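Local coordinates for protein methyltransferase WBDD (Escherichia coli, PDB 4AZS) that combines kinase and methyltransferase activities in one chain and regulates the chain length of the O9a O antigen, at residues Pro67-Asp72 and Glu134-Ile139; Glu179-Gly184 and Thr209-Val214; Tyr440-Glu445 and Val453-Leu458. All coordinates share one frame; numbering follows the deposited sequence.

Interaction 1 (Pro67-Asp72 and Glu134-Ile139); sequences PLNVLD and EFDLAI
Val70, Leu71 and Asp72 run parallel to Leu137, Ala138 and Ile139; the axes of the two short strand segments approach to 4.6 Å and run 18° from parallel, joined by the backbone bonds Leu71 N to Leu137 O and Ile139 N to Leu71 O. Asn69 O is gripped twice, by Leu137 N nearly head-on and by Asp136 N at 2.9 Å from a tilted direction. Asp136 answers with its carboxylate: CG lies anti to its carbonyl carbon (chi1 -53°), and OD2 takes Asn69 N at 2.8 Å on its anti side, from 28° out of the carboxylate plane. The same OD2 forms a salt bridge with Arg66, while a water links Asp136 OD1 to Asn69 ND2. On the side of the sheet carrying Leu71 and Ala138, the Phe135 ring lies under Leu71, whose CB stands 3.8 Å from the ring centroid, over the face, in a CH-pi contact. On the other side, Val70 and Leu137 lie side by side, and Ile139 CG1 comes within 3.4 Å of Asp72 OD1; Asp72 OD2 is held by Ser81. These are neighbouring inner strands of the seven-stranded sheet, order 3-2-1-4-5-7-6, characteristic of the class I (Rossmann-like) methyltransferase fold. Strand 90-95 bonds to the other edge of strand 69-73, helices 47-64 and 79-86 pack on the Val70 side, and Leu130 touches both Leu71 and Phe135.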
loop_
_atom_site.group_PDB
_atom_site.type_symbol
_atom_site.label_atom_id
_atom_site.label_comp_id
_atom_site.label_asym_id
_atom_site.label_seq_id
_atom_site.Cartn_x
_atom_site.Cartn_y
_atom_site.Cartn_z
ATOM N N PRO A 67 -43.978 20.877 38.134
ATOM C CA PRO A 67 -42.994 19.838 38.138
ATOM C C PRO A 67 -42.514 19.614 36.693
ATOM O O PRO A 67 -43.279 19.881 35.791
ATOM C CB PRO A 67 -43.766 18.625 38.665
ATOM C CG PRO A 67 -44.932 19.179 39.405
ATOM C CD PRO A 67 -45.305 20.363 38.561
ATOM N N LEU A 68 -41.266 19.171 36.488
ATOM C CA LEU A 68 -40.703 19.053 35.137
ATOM C C LEU A 68 -40.686 17.633 34.636
ATOM O O LEU A 68 -40.584 16.707 35.427
ATOM C CB LEU A 68 -39.262 19.556 35.109
ATOM C CG LEU A 68 -38.971 20.944 35.721
ATOM C CD1 LEU A 68 -37.525 21.321 35.497
ATOM C CD2 LEU A 68 -39.883 22.007 35.168
ATOM N N ASN A 69 -40.760 17.486 33.309
ATOM C CA ASN A 69 -40.311 16.296 32.620
ATOM C C ASN A 69 -38.799 16.333 32.322
ATOM O O ASN A 69 -38.292 17.276 31.699
ATOM C CB ASN A 69 -41.103 16.177 31.356
ATOM C CG ASN A 69 -42.589 16.003 31.643
ATOM O OD1 ASN A 69 -42.937 15.162 32.420
ATOM N ND2 ASN A 69 -43.458 16.795 30.995
ATOM N N VAL A 70 -38.080 15.340 32.805
ATOM C CA VAL A 70 -36.621 15.319 32.740
ATOM C C VAL A 70 -36.149 14.088 31.995
ATOM O O VAL A 70 -36.655 12.969 32.221
ATOM C CB VAL A 70 -36.006 15.271 34.155
ATOM C CG1 VAL A 70 -34.473 15.312 34.067
ATOM C CG2 VAL A 70 -36.563 16.410 34.977
ATOM N N LEU A 71 -35.194 14.326 31.088
ATOM C CA LEU A 71 -34.525 13.283 30.356
ATOM C C LEU A 71 -33.078 13.107 30.848
ATOM O O LEU A 71 -32.302 14.070 30.879
ATOM C CB LEU A 71 -34.559 13.623 28.853
ATOM C CG LEU A 71 -33.836 12.683 27.877
ATOM C CD1 LEU A 71 -34.459 11.304 27.768
ATOM C CD2 LEU A 71 -33.795 13.297 26.494
ATOM N N ASP A 72 -32.711 11.881 31.196
ATOM C CA ASP A 72 -31.384 11.573 31.767
ATOM C C ASP A 72 -30.671 10.628 30.790
ATOM O O ASP A 72 -30.990 9.437 30.731
ATOM C CB ASP A 72 -31.543 10.913 33.138
ATOM C CG ASP A 72 -30.237 10.716 33.884
ATOM O OD1 ASP A 72 -29.127 11.037 33.391
ATOM O OD2 ASP A 72 -30.341 10.177 35.011
ATOM N N GLU A 134 -41.629 17.648 24.912
ATOM C CA GLU A 134 -41.759 16.368 25.590
ATOM C C GLU A 134 -40.978 16.466 26.938
ATOM O O GLU A 134 -41.464 16.073 27.963
ATOM C CB GLU A 134 -41.236 15.298 24.615
ATOM C CG GLU A 134 -41.062 13.864 25.071
ATOM C CD GLU A 134 -40.539 12.922 23.951
ATOM O OE1 GLU A 134 -40.016 13.371 22.893
ATOM O OE2 GLU A 134 -40.602 11.691 24.167
ATOM N N PHE A 135 -39.797 17.080 26.936
ATOM C CA PHE A 135 -38.995 17.201 28.134
ATOM C C PHE A 135 -38.640 18.645 28.289
ATOM O O PHE A 135 -38.313 19.292 27.305
ATOM C CB PHE A 135 -37.718 16.387 27.982
ATOM C CG PHE A 135 -37.953 14.901 27.936
ATOM C CD1 PHE A 135 -38.209 14.175 29.117
ATOM C CD2 PHE A 135 -37.905 14.215 26.734
ATOM C CE1 PHE A 135 -38.462 12.812 29.074
ATOM C CE2 PHE A 135 -38.145 12.849 26.687
ATOM C CZ PHE A 135 -38.418 12.144 27.864
ATOM N N ASP A 136 -38.636 19.117 29.533
ATOM C CA ASP A 136 -38.262 20.490 29.903
ATOM C C ASP A 136 -36.752 20.609 30.151
ATOM O O ASP A 136 -36.138 21.564 29.739
ATOM C CB ASP A 136 -38.965 20.856 31.185
ATOM C CG ASP A 136 -40.462 20.628 31.121
ATOM O OD1 ASP A 136 -41.073 21.129 30.170
ATOM O OD2 ASP A 136 -41.005 19.900 32.009
ATOM N N LEU A 137 -36.178 19.569 30.743
ATOM C CA LEU A 137 -34.789 19.521 31.176
ATOM C C LEU A 137 -34.172 18.190 30.710
ATOM O O LEU A 137 -34.753 17.116 30.875
ATOM C CB LEU A 137 -34.718 19.588 32.715
ATOM C CG LEU A 137 -33.341 19.435 33.351
ATOM C CD1 LEU A 137 -32.453 20.641 33.029
ATOM C CD2 LEU A 137 -33.377 19.243 34.841
ATOM N N ALA A 138 -32.999 18.266 30.102
ATOM C CA ALA A 138 -32.228 17.086 29.809
ATOM C C ALA A 138 -30.891 17.230 30.533
ATOM O O ALA A 138 -30.319 18.343 30.614
ATOM C CB ALA A 138 -32.006 16.929 28.316
ATOM N N ILE A 139 -30.395 16.116 31.035
ATOM C CA ILE A 139 -29.089 16.089 31.628
ATOM C C ILE A 139 -28.242 15.074 30.895
ATOM O O ILE A 139 -28.672 13.960 30.576
ATOM C CB ILE A 139 -29.096 15.818 33.146
ATOM C CG1 ILE A 139 -29.592 14.444 33.493
ATOM C CG2 ILE A 139 -30.011 16.824 33.885
ATOM C CD1 ILE A 139 -29.391 14.173 34.983
HETATM O O HOH W 1 -42.569 19.154 29.144
#

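Interaction 2 (Glu179-Gly184 and Thr209-Val214); sequences EPFYWG and THLSPV. Unlike the reference sequence in segment 179-184: Phe181 (reference Leu).
Glu179 CG rests 3.9 Å from Val214 CG1 on the close-knit side of this meeting of two loops, where Glu179, Ser212 and Val214 are all buried. Pro180 continues the packing, its ring carbon CD 3.5 Å from Ser212 OG. Between the loops a water is held by four bonds: it donates to Glu179 OE1 at 2.6 Å and to Val214 O at 2.7 Å, and accepts from Thr209 OG1 and Ser212 OG. Both hydroxyls are used a second time, because each closes an ST turn, Thr209 OG1 taking Leu211 N and Ser212 OG taking Val214 N. With Ser212 OG between its own backbone N and carbonyl carbon (chi1 84°), it lies where Val214 N and the water both reach it.

The other side is held by less. Phe181 and Leu211 meet at about a right angle through one apolar contact, Phe181 CE2 lying 3.8 Å from Leu211 CB, and the Leu211 carbonyl oxygen approaches the ring edge near Phe181 CZ at 3.6 Å. Leu211 is partly exposed here and a sulfate ion sits close to Phe181. Pro180 and Pro213 of a neighbouring subunit pack on Phe181 and Leu211.

No direct hydrogen bond joins segments 179-184 and 209-214, so the water is part of the joint. With Arg216 in a salt bridge to OE1 and Val176 N bonded to OE2, the Glu179 carboxylate probably stays ionised despite its burial.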
loop_
_atom_site.group_PDB
_atom_site.type_symbol
_atom_site.label_atom_id
_atom_site.label_comp_id
_atom_site.label_asym_id
_atom_site.label_seq_id
_atom_site.Cartn_x
_atom_site.Cartn_y
_atom_site.Cartn_z
ATOM N N GLU A 179 -7.599 15.655 30.726
ATOM C CA GLU A 179 -7.624 14.392 31.419
ATOM C C GLU A 179 -6.528 13.510 30.819
ATOM O O GLU A 179 -6.179 13.611 29.641
ATOM C CB GLU A 179 -9.029 13.804 31.359
ATOM C CG GLU A 179 -10.024 14.677 32.123
ATOM C CD GLU A 179 -11.392 14.036 32.266
ATOM O OE1 GLU A 179 -11.503 13.036 33.011
ATOM O OE2 GLU A 179 -12.336 14.530 31.584
ATOM N N PRO A 180 -5.884 12.718 31.649
ATOM C CA PRO A 180 -4.611 12.140 31.206
ATOM C C PRO A 180 -4.750 10.854 30.306
ATOM O O PRO A 180 -3.739 10.285 29.899
ATOM C CB PRO A 180 -3.925 11.799 32.554
ATOM C CG PRO A 180 -5.092 11.424 33.435
ATOM C CD PRO A 180 -6.179 12.410 33.064
ATOM N N PHE A 181 -5.969 10.416 29.997
ATOM C CA PHE A 181 -6.167 9.147 29.285
ATOM C C PHE A 181 -6.103 9.232 27.754
ATOM O O PHE A 181 -6.231 10.313 27.163
ATOM C CB PHE A 181 -7.470 8.474 29.728
ATOM C CG PHE A 181 -7.625 8.431 31.220
ATOM C CD1 PHE A 181 -6.900 7.530 31.971
ATOM C CD2 PHE A 181 -8.393 9.359 31.865
ATOM C CE1 PHE A 181 -6.982 7.513 33.356
ATOM C CE2 PHE A 181 -8.518 9.332 33.259
ATOM C CZ PHE A 181 -7.823 8.399 33.991
ATOM N N TYR A 182 -5.890 8.071 27.118
ATOM C CA TYR A 182 -5.725 8.007 25.660
ATOM C C TYR A 182 -6.914 8.654 24.913
ATOM O O TYR A 182 -6.707 9.286 23.913
ATOM C CB TYR A 182 -5.523 6.576 25.180
ATOM C CG TYR A 182 -6.753 5.782 25.347
ATOM C CD1 TYR A 182 -7.130 5.303 26.578
ATOM C CD2 TYR A 182 -7.614 5.585 24.270
ATOM C CE1 TYR A 182 -8.301 4.581 26.753
ATOM C CE2 TYR A 182 -8.809 4.905 24.443
ATOM C CZ TYR A 182 -9.131 4.397 25.680
ATOM O OH TYR A 182 -10.279 3.705 25.856
ATOM N N TRP A 183 -8.130 8.540 25.417
ATOM C CA TRP A 183 -9.305 9.123 24.693
ATOM C C TRP A 183 -9.360 10.639 24.773
ATOM O O TRP A 183 -10.051 11.277 24.003
ATOM C CB TRP A 183 -10.633 8.549 25.187
ATOM C CG TRP A 183 -10.813 8.650 26.678
ATOM C CD1 TRP A 183 -10.672 7.627 27.607
ATOM C CD2 TRP A 183 -11.186 9.840 27.474
ATOM N NE1 TRP A 183 -10.872 8.088 28.842
ATOM C CE2 TRP A 183 -11.188 9.416 28.833
ATOM C CE3 TRP A 183 -11.508 11.165 27.174
ATOM C CZ2 TRP A 183 -11.558 10.269 29.875
ATOM C CZ3 TRP A 183 -11.785 12.039 28.220
ATOM C CH2 TRP A 183 -11.822 11.589 29.542
ATOM N N GLY A 184 -8.593 11.240 25.674
ATOM C CA GLY A 184 -8.489 12.690 25.723
ATOM C C GLY A 184 -8.006 13.290 24.424
ATOM O O GLY A 184 -8.327 14.435 24.101
ATOM N N THR A 209 -13.698 13.916 39.291
ATOM C CA THR A 209 -14.186 12.656 38.737
ATOM C C THR A 209 -13.671 11.431 39.474
ATOM O O THR A 209 -14.123 10.338 39.184
ATOM C CB THR A 209 -13.648 12.446 37.327
ATOM O OG1 THR A 209 -12.219 12.359 37.404
ATOM C CG2 THR A 209 -14.044 13.569 36.440
ATOM N N HIS A 210 -12.661 11.626 40.325
ATOM C CA HIS A 210 -11.860 10.524 40.922
ATOM C C HIS A 210 -11.083 9.674 39.975
ATOM O O HIS A 210 -10.587 8.627 40.376
ATOM C CB HIS A 210 -12.720 9.641 41.822
ATOM C CG HIS A 210 -13.326 10.413 42.967
ATOM N ND1 HIS A 210 -14.591 10.934 42.922
ATOM C CD2 HIS A 210 -12.779 10.808 44.176
ATOM C CE1 HIS A 210 -14.831 11.610 44.060
ATOM N NE2 HIS A 210 -13.727 11.520 44.838
ATOM N N LEU A 211 -10.931 10.104 38.725
ATOM C CA LEU A 211 -10.029 9.429 37.824
ATOM C C LEU A 211 -8.695 10.122 37.783
ATOM O O LEU A 211 -7.695 9.494 37.436
ATOM C CB LEU A 211 -10.612 9.406 36.396
ATOM C CG LEU A 211 -11.940 8.680 36.240
ATOM C CD1 LEU A 211 -12.611 9.059 34.903
ATOM C CD2 LEU A 211 -11.736 7.180 36.360
ATOM N N SER A 212 -8.684 11.425 38.075
ATOM C CA SER A 212 -7.486 12.207 37.983
ATOM C C SER A 212 -7.734 13.523 38.656
ATOM O O SER A 212 -8.834 13.796 39.057
ATOM C CB SER A 212 -7.081 12.475 36.520
ATOM O OG SER A 212 -7.769 13.606 35.962
ATOM N N PRO A 213 -6.707 14.373 38.737
ATOM C CA PRO A 213 -6.876 15.676 39.333
ATOM C C PRO A 213 -7.601 16.669 38.430
ATOM O O PRO A 213 -7.931 17.743 38.899
ATOM C CB PRO A 213 -5.424 16.165 39.514
ATOM C CG PRO A 213 -4.624 14.915 39.501
ATOM C CD PRO A 213 -5.302 14.146 38.400
ATOM N N VAL A 214 -7.867 16.322 37.166
ATOM C CA VAL A 214 -8.525 17.252 36.264
ATOM C C VAL A 214 -10.044 17.160 36.440
ATOM O O VAL A 214 -10.627 16.088 36.296
ATOM C CB VAL A 214 -8.106 16.956 34.814
ATOM C CG1 VAL A 214 -8.786 17.916 33.846
ATOM C CG2 VAL A 214 -6.589 17.015 34.718
HETATM O O HOH W 2 -10.620 13.514 35.440
#

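Interaction 3 (Tyr440-Glu445 and Val453-Leu458); sequences YAVWQE and VLLLAL. Unlike the reference sequence in segment 453-458: Val453 (reference Ala).
Val442 and Leu455 touch where helices 435-443 and 452-460 pack together as a helical hairpin, two consecutive helices running roughly antiparallel across a short connecting loop. The contact is made by side-chain ends, and no hydrogen bond crosses it. Val442 sends one branch into the interface: CG2, placed anti to the carbonyl carbon, meets Leu455 CD1 at 3.8 Å and Leu458 CD1 at the same distance, so a single methyl is shared by two leucines one turn apart. Leu458 crosses Val442 obliquely, and its CD1 also reaches back over Ala441 CB at 4.2 Å. Farther along the segment, Glu445 and Leu454 come at each other from opposite directions. The bend of the Glu445 chain at its second torsion (chi2 -76°) turns the carboxylate toward the Leu454 methyls, and Leu454 CD2 meets the aliphatic Glu445 CG at 4.1 Å. The charge is met by Arg449 in the connecting loop, which forms a salt bridge to Glu445 OE1. On the buried side, Phe404 of helix 397-410 touches both Val442 and Leu455, while Leu349 of helix 341-357 also lies against Leu455, tying the pair to helices of the kinase part of the chain. The other carboxylate oxygen, Glu445 OE2, faces a methyl, Leu454 CD1, at 3.9 Å.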
loop_
_atom_site.group_PDB
_atom_site.type_symbol
_atom_site.label_atom_id
_atom_site.label_comp_id
_atom_site.label_asym_id
_atom_site.label_seq_id
_atom_site.Cartn_x
_atom_site.Cartn_y
_atom_site.Cartn_z
ATOM N N TYR A 440 -16.384 74.619 11.530
ATOM C CA TYR A 440 -15.416 75.675 11.377
ATOM C C TYR A 440 -15.490 76.555 12.616
ATOM O O TYR A 440 -14.471 76.968 13.118
ATOM C CB TYR A 440 -15.619 76.472 10.076
ATOM C CG TYR A 440 -14.642 77.597 9.912
ATOM C CD1 TYR A 440 -14.918 78.822 10.446
ATOM C CD2 TYR A 440 -13.429 77.433 9.236
ATOM C CE1 TYR A 440 -14.043 79.885 10.328
ATOM C CE2 TYR A 440 -12.528 78.494 9.128
ATOM C CZ TYR A 440 -12.852 79.711 9.687
ATOM O OH TYR A 440 -12.019 80.816 9.639
ATOM N N ALA A 441 -16.686 76.825 13.136
ATOM C CA ALA A 441 -16.780 77.704 14.306
ATOM C C ALA A 441 -16.119 77.059 15.479
ATOM O O ALA A 441 -15.486 77.715 16.271
ATOM C CB ALA A 441 -18.226 78.064 14.647
ATOM N N VAL A 442 -16.244 75.753 15.601
ATOM C CA VAL A 442 -15.696 75.107 16.760
ATOM C C VAL A 442 -14.200 75.212 16.701
ATOM O O VAL A 442 -13.541 75.462 17.732
ATOM C CB VAL A 442 -16.060 73.623 16.852
ATOM C CG1 VAL A 442 -15.295 72.971 17.994
ATOM C CG2 VAL A 442 -17.544 73.444 17.034
ATOM N N TRP A 443 -13.661 75.014 15.504
ATOM C CA TRP A 443 -12.227 75.061 15.303
ATOM C C TRP A 443 -11.617 76.402 15.566
ATOM O O TRP A 443 -10.461 76.458 15.865
ATOM C CB TRP A 443 -11.825 74.547 13.915
ATOM C CG TRP A 443 -11.557 73.064 13.956
ATOM C CD1 TRP A 443 -12.501 72.032 14.029
ATOM C CD2 TRP A 443 -10.254 72.385 13.991
ATOM N NE1 TRP A 443 -11.893 70.799 14.079
ATOM C CE2 TRP A 443 -10.546 70.935 14.053
ATOM C CE3 TRP A 443 -8.936 72.807 13.963
ATOM C CZ2 TRP A 443 -9.543 69.985 14.095
ATOM C CZ3 TRP A 443 -7.933 71.836 14.001
ATOM C CH2 TRP A 443 -8.235 70.459 14.059
ATOM N N GLN A 444 -12.388 77.482 15.506
ATOM C CA GLN A 444 -11.850 78.815 15.795
ATOM C C GLN A 444 -11.813 79.100 17.294
ATOM O O GLN A 444 -11.370 80.158 17.688
ATOM C CB GLN A 444 -12.704 79.894 15.144
ATOM C CG GLN A 444 -12.773 79.786 13.639
ATOM C CD GLN A 444 -11.406 79.550 13.049
ATOM O OE1 GLN A 444 -10.476 80.326 13.287
ATOM N NE2 GLN A 444 -11.254 78.442 12.353
ATOM N N GLU A 445 -12.353 78.192 18.102
ATOM C CA GLU A 445 -12.394 78.367 19.541
ATOM C C GLU A 445 -11.088 77.948 20.203
ATOM O O GLU A 445 -10.529 76.906 19.881
ATOM C CB GLU A 445 -13.477 77.492 20.162
ATOM C CG GLU A 445 -14.879 77.912 19.800
ATOM C CD GLU A 445 -15.350 79.112 20.534
ATOM O OE1 GLU A 445 -14.676 79.550 21.494
ATOM O OE2 GLU A 445 -16.468 79.566 20.218
ATOM N N VAL A 453 -21.229 71.097 25.830
ATOM C CA VAL A 453 -22.118 72.236 25.965
ATOM C C VAL A 453 -21.903 73.225 24.832
ATOM O O VAL A 453 -22.866 73.721 24.224
ATOM C CB VAL A 453 -21.902 72.914 27.308
ATOM C CG1 VAL A 453 -22.613 74.259 27.343
ATOM C CG2 VAL A 453 -22.439 72.000 28.415
ATOM N N LEU A 454 -20.635 73.449 24.490
ATOM C CA LEU A 454 -20.299 74.369 23.374
ATOM C C LEU A 454 -20.689 73.784 22.033
ATOM O O LEU A 454 -21.228 74.476 21.154
ATOM C CB LEU A 454 -18.794 74.723 23.381
ATOM C CG LEU A 454 -18.358 75.773 22.318
ATOM C CD1 LEU A 454 -17.869 77.093 22.918
ATOM C CD2 LEU A 454 -17.235 75.109 21.574
ATOM N N LEU A 455 -20.378 72.516 21.862
ATOM C CA LEU A 455 -20.720 71.807 20.639
ATOM C C LEU A 455 -22.217 71.881 20.380
ATOM O O LEU A 455 -22.646 72.146 19.240
ATOM C CB LEU A 455 -20.291 70.349 20.760
ATOM C CG LEU A 455 -19.790 69.585 19.548
ATOM C CD1 LEU A 455 -18.731 70.367 18.834
ATOM C CD2 LEU A 455 -19.189 68.252 19.957
ATOM N N LEU A 456 -23.011 71.659 21.433
ATOM C CA LEU A 456 -24.463 71.715 21.308
ATOM C C LEU A 456 -24.927 73.132 20.997
ATOM O O LEU A 456 -25.739 73.343 20.105
ATOM C CB LEU A 456 -25.144 71.187 22.577
ATOM C CG LEU A 456 -26.648 71.473 22.612
ATOM C CD1 LEU A 456 -27.371 70.741 21.484
ATOM C CD2 LEU A 456 -27.253 71.111 23.953
ATOM N N ALA A 457 -24.435 74.126 21.719
ATOM C CA ALA A 457 -24.901 75.503 21.488
ATOM C C ALA A 457 -24.584 75.952 20.060
ATOM O O ALA A 457 -25.418 76.571 19.391
ATOM C CB ALA A 457 -24.316 76.468 22.514
ATOM N N LEU A 458 -23.404 75.599 19.563
ATOM C CA LEU A 458 -23.058 76.031 18.229
ATOM C C LEU A 458 -23.917 75.244 17.226
ATOM O O LEU A 458 -24.338 75.797 16.206
ATOM C CB LEU A 458 -21.562 75.906 17.955
ATOM C CG LEU A 458 -20.668 76.957 18.601
ATOM C CD1 LEU A 458 -19.199 76.628 18.418
ATOM C CD2 LEU A 458 -20.935 78.337 18.048
#

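How the interactions relate
Interactions 1 and 2 belong to the methyltransferase part and are served by one mixed sheet: interaction 1 joins two of its inner strands, whereas interaction 2 ties together loops reached from strands 169-173, 200-207 and 216-222. Their centres are 29 Å apart and their nearest atoms about 15 Å, without touching. S-adenosylmethionine is about 5 Å from the side chain of Asp72 and farther, about 7 Å, from that of Leu211. Interaction 3 stands across the chain's centre, 63 Å from interaction 1 and 66 Å from interaction 2 between centres, packed on helices of the kinase part, whose separate nucleotide pocket holds adenosine monophosphate.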